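Local coordinates for protein isomaltodextranase (Arthrobacter globiformis, PDB 5AWO) that hydrolyses alpha-1,6-glucosidic linkages in dextran-like polysaccharides, releasing successive isomaltose units from the non-reducing chain ends as a glycoside hydrolase of family 27, at residues L128-E136 with I150-F160. Numbering follows the deposited sequence.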
loop_
_atom_site.group_PDB
_atom_site.type_symbol
_atom_site.label_atom_id
_atom_site.label_comp_id
_atom_site.label_asym_id
_atom_site.label_seq_id
_atom_site.Cartn_x
_atom_site.Cartn_y
_atom_site.Cartn_z
ATOM N N LEU A 128 13.525 -13.559 -9.372
ATOM C CA LEU A 128 13.344 -14.816 -10.076
ATOM C C LEU A 128 13.787 -14.765 -11.532
ATOM O O LEU A 128 13.641 -15.756 -12.267
ATOM C CB LEU A 128 11.910 -15.353 -9.946
ATOM C CG LEU A 128 11.874 -16.317 -8.736
ATOM C CD1 LEU A 128 11.882 -15.573 -7.427
ATOM C CD2 LEU A 128 10.655 -17.206 -8.801
ATOM N N TRP A 129 14.313 -13.629 -11.973
ATOM C CA TRP A 129 14.939 -13.537 -13.271
ATOM C C TRP A 129 16.360 -14.056 -13.149
ATOM O O TRP A 129 17.079 -13.693 -12.192
ATOM C CB TRP A 129 14.959 -12.109 -13.844
ATOM C CG TRP A 129 13.645 -11.649 -14.416
ATOM C CD1 TRP A 129 12.712 -12.406 -15.031
ATOM C CD2 TRP A 129 13.152 -10.314 -14.421
ATOM N NE1 TRP A 129 11.637 -11.611 -15.424
ATOM C CE2 TRP A 129 11.889 -10.328 -15.046
ATOM C CE3 TRP A 129 13.663 -9.097 -13.965
ATOM C CZ2 TRP A 129 11.130 -9.171 -15.229
ATOM C CZ3 TRP A 129 12.894 -7.953 -14.111
ATOM C CH2 TRP A 129 11.635 -7.998 -14.741
ATOM N N VAL A 130 16.764 -14.855 -14.130
ATOM C CA VAL A 130 18.140 -15.311 -14.242
ATOM C C VAL A 130 18.622 -14.952 -15.641
ATOM O O VAL A 130 18.039 -15.429 -16.640
ATOM C CB VAL A 130 18.222 -16.839 -14.013
ATOM C CG1 VAL A 130 19.671 -17.269 -13.936
ATOM C CG2 VAL A 130 17.472 -17.266 -12.756
ATOM N N HIS A 131 19.651 -14.135 -15.754
ATOM C CA HIS A 131 20.051 -13.679 -17.082
ATOM C C HIS A 131 20.699 -14.803 -17.881
ATOM O O HIS A 131 21.529 -15.541 -17.354
ATOM C CB HIS A 131 21.002 -12.485 -17.033
ATOM C CG HIS A 131 20.960 -11.672 -18.277
ATOM N ND1 HIS A 131 21.500 -12.100 -19.474
ATOM C CD2 HIS A 131 20.303 -10.523 -18.560
ATOM C CE1 HIS A 131 21.265 -11.200 -20.410
ATOM N NE2 HIS A 131 20.521 -10.240 -19.882
ATOM N N ARG A 132 20.366 -14.899 -19.160
ATOM C CA ARG A 132 20.955 -15.906 -20.031
ATOM C C ARG A 132 22.492 -15.822 -20.033
ATOM O O ARG A 132 23.163 -16.854 -20.093
ATOM C CB ARG A 132 20.408 -15.758 -21.448
ATOM C CG ARG A 132 20.827 -16.824 -22.420
ATOM C CD ARG A 132 20.099 -16.583 -23.727
ATOM N NE ARG A 132 20.462 -17.540 -24.762
ATOM C CZ ARG A 132 19.779 -17.728 -25.887
ATOM N NH1 ARG A 132 18.685 -17.021 -26.140
ATOM N NH2 ARG A 132 20.197 -18.632 -26.778
ATOM N N ALA A 133 23.057 -14.634 -19.936
ATOM C CA ALA A 133 24.527 -14.482 -19.925
ATOM C C ALA A 133 25.142 -15.137 -18.687
ATOM O O ALA A 133 26.292 -15.617 -18.711
ATOM C CB ALA A 133 24.920 -13.016 -19.999
ATOM N N ALA A 134 24.412 -15.119 -17.580
ATOM C CA ALA A 134 24.928 -15.749 -16.372
ATOM C C ALA A 134 24.798 -17.263 -16.471
ATOM O O ALA A 134 25.692 -17.997 -16.031
ATOM C CB ALA A 134 24.209 -15.226 -15.136
ATOM N N VAL A 135 23.683 -17.736 -17.003
ATOM C CA VAL A 135 23.489 -19.157 -17.300
ATOM C C VAL A 135 24.608 -19.705 -18.186
ATOM O O VAL A 135 25.098 -20.817 -17.953
ATOM C CB VAL A 135 22.091 -19.391 -17.927
ATOM C CG1 VAL A 135 21.992 -20.777 -18.567
ATOM C CG2 VAL A 135 21.027 -19.219 -16.857
ATOM N N GLU A 136 25.021 -18.912 -19.162
ATOM C CA GLU A 136 25.992 -19.334 -20.176
ATOM C C GLU A 136 27.436 -19.255 -19.693
ATOM O O GLU A 136 28.339 -19.700 -20.397
ATOM C CB GLU A 136 25.772 -18.517 -21.458
ATOM C CG GLU A 136 24.508 -18.987 -22.151
ATOM C CD GLU A 136 24.122 -18.167 -23.362
ATOM O OE1 GLU A 136 24.770 -17.142 -23.634
ATOM O OE2 GLU A 136 23.135 -18.548 -24.003
ATOM N N ILE A 150 24.898 -21.211 -11.869
ATOM C CA ILE A 150 23.694 -20.447 -12.251
ATOM C C ILE A 150 22.924 -21.199 -13.335
ATOM O O ILE A 150 21.697 -21.232 -13.337
ATOM C CB ILE A 150 24.061 -19.017 -12.632
ATOM C CG1 ILE A 150 24.736 -18.284 -11.466
ATOM C CG2 ILE A 150 22.819 -18.247 -13.074
ATOM C CD1 ILE A 150 23.987 -18.360 -10.161
ATOM N N ALA A 151 23.667 -21.885 -14.222
ATOM C CA ALA A 151 23.083 -22.734 -15.252
ATOM C C ALA A 151 22.143 -23.822 -14.729
ATOM O O ALA A 151 21.239 -24.245 -15.454
ATOM C CB ALA A 151 24.183 -23.392 -16.072
ATOM N N ASP A 152 22.369 -24.269 -13.487
ATOM C CA ASP A 152 21.624 -25.339 -12.848
ATOM C C ASP A 152 20.286 -24.864 -12.227
ATOM O O ASP A 152 19.583 -25.640 -11.604
ATOM C CB ASP A 152 22.490 -25.997 -11.729
ATOM C CG ASP A 152 23.794 -26.632 -12.246
ATOM O OD1 ASP A 152 23.835 -27.107 -13.392
ATOM O OD2 ASP A 152 24.793 -26.656 -11.493
ATOM N N LEU A 153 19.947 -23.586 -12.398
ATOM C CA LEU A 153 18.740 -22.997 -11.799
ATOM C C LEU A 153 17.533 -22.894 -12.723
ATOM O O LEU A 153 16.466 -22.468 -12.286
ATOM C CB LEU A 153 19.071 -21.569 -11.328
ATOM C CG LEU A 153 20.061 -21.483 -10.164
ATOM C CD1 LEU A 153 20.338 -20.012 -9.870
ATOM C CD2 LEU A 153 19.572 -22.213 -8.930
ATOM N N VAL A 154 17.701 -23.231 -13.995
ATOM C CA VAL A 154 16.657 -22.976 -14.990
ATOM C C VAL A 154 16.232 -24.216 -15.777
ATOM O O VAL A 154 17.010 -25.151 -15.974
ATOM C CB VAL A 154 17.098 -21.865 -15.953
ATOM C CG1 VAL A 154 17.441 -20.617 -15.151
ATOM C CG2 VAL A 154 18.256 -22.286 -16.848
ATOM N N VAL A 155 14.989 -24.204 -16.231
ATOM C CA VAL A 155 14.497 -25.206 -17.195
ATOM C C VAL A 155 14.855 -24.731 -18.592
ATOM O O VAL A 155 14.635 -23.578 -18.938
ATOM C CB VAL A 155 12.984 -25.401 -17.038
ATOM C CG1 VAL A 155 12.441 -26.332 -18.127
ATOM C CG2 VAL A 155 12.668 -25.946 -15.661
ATOM N N PRO A 156 15.449 -25.609 -19.423
ATOM C CA PRO A 156 15.764 -25.194 -20.782
ATOM C C PRO A 156 14.549 -24.603 -21.498
ATOM O O PRO A 156 13.466 -25.170 -21.435
ATOM C CB PRO A 156 16.208 -26.504 -21.452
ATOM C CG PRO A 156 16.809 -27.275 -20.338
ATOM C CD PRO A 156 16.009 -26.945 -19.109
ATOM N N GLY A 157 14.743 -23.452 -22.132
ATOM C CA GLY A 157 13.676 -22.803 -22.867
ATOM C C GLY A 157 12.701 -21.959 -22.062
ATOM O O GLY A 157 11.857 -21.310 -22.653
ATOM N N ASP A 158 12.827 -21.947 -20.734
ATOM C CA ASP A 158 11.807 -21.314 -19.868
ATOM C C ASP A 158 12.158 -19.823 -19.706
ATOM O O ASP A 158 12.588 -19.370 -18.642
ATOM C CB ASP A 158 11.713 -22.056 -18.517
ATOM C CG ASP A 158 10.604 -21.542 -17.615
ATOM O OD1 ASP A 158 9.853 -20.626 -18.001
ATOM O OD2 ASP A 158 10.474 -22.058 -16.490
ATOM N N PHE A 159 12.006 -19.083 -20.803
ATOM C CA PHE A 159 12.319 -17.664 -20.867
ATOM C C PHE A 159 11.137 -16.820 -20.449
ATOM O O PHE A 159 9.965 -17.129 -20.744
ATOM C CB PHE A 159 12.717 -17.216 -22.274
ATOM C CG PHE A 159 14.021 -17.797 -22.719
ATOM C CD1 PHE A 159 15.218 -17.400 -22.127
ATOM C CD2 PHE A 159 14.056 -18.745 -23.709
ATOM C CE1 PHE A 159 16.432 -17.951 -22.525
ATOM C CE2 PHE A 159 15.274 -19.281 -24.127
ATOM C CZ PHE A 159 16.448 -18.891 -23.536
ATOM N N PHE A 160 11.459 -15.764 -19.715
ATOM C CA PHE A 160 10.522 -14.667 -19.533
ATOM C C PHE A 160 10.056 -14.184 -20.902
ATOM O O PHE A 160 10.875 -13.910 -21.785
ATOM C CB PHE A 160 11.240 -13.541 -18.778
ATOM C CG PHE A 160 10.508 -12.228 -18.807
ATOM C CD1 PHE A 160 9.282 -12.099 -18.182
ATOM C CD2 PHE A 160 11.042 -11.156 -19.457
ATOM C CE1 PHE A 160 8.600 -10.884 -18.212
ATOM C CE2 PHE A 160 10.377 -9.947 -19.500
ATOM C CZ PHE A 160 9.149 -9.819 -18.879
#
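NE of Arg132, whose guanidinium has CZ of Phe159 over one face, donates in the guanidinium plane to OE2 of Glu136 at 3.0 Å, a salt bridge, and NH1 is hydrogen-bonded to the carbonyl oxygen of Asn167. NH1 is 3.9 Å from CZ of Phe159, the two planes 30° apart. The site belongs to the excursion that follows barrel strand 120-124 of the family 27 TIM barrel, where strand 129-131 pairs with strand 169-172 and runs into a short helix. It illustrates how side-chain packing can hold a long barrel loop, from a salt-bridged arginine on an aromatic ring, through aliphatic packing, to an aromatic pair near the active site. With CG anti to the backbone N (chi1 -174°) and the chain extended as far as NE, Arg132 reaches Phe159; an alanine here would probably leave Glu136 without its cation, the carbonyl of Asn167 without this donor, and part of Phe159 uncovered. Deeper, CG2 of Ile150 presses on CG1 of Val130 at 3.4 Å, tighter than usual, and also touches CB of Ala134. Val154 divides its methyls, CG1 packing on Val130 and CG2 meeting CG2 of Val135 tip to tip. At the inner end, near Asp201, the probable nucleophile, Trp129 makes a T-shaped pair with Phe160, planes at 61°; Trp171 stacks on the indole and also meets Phe160. The indole NE1 sits 3.5 Å above the Phe160 ring plane, displaced toward the rim and 3.6 Å from CG of Phe160.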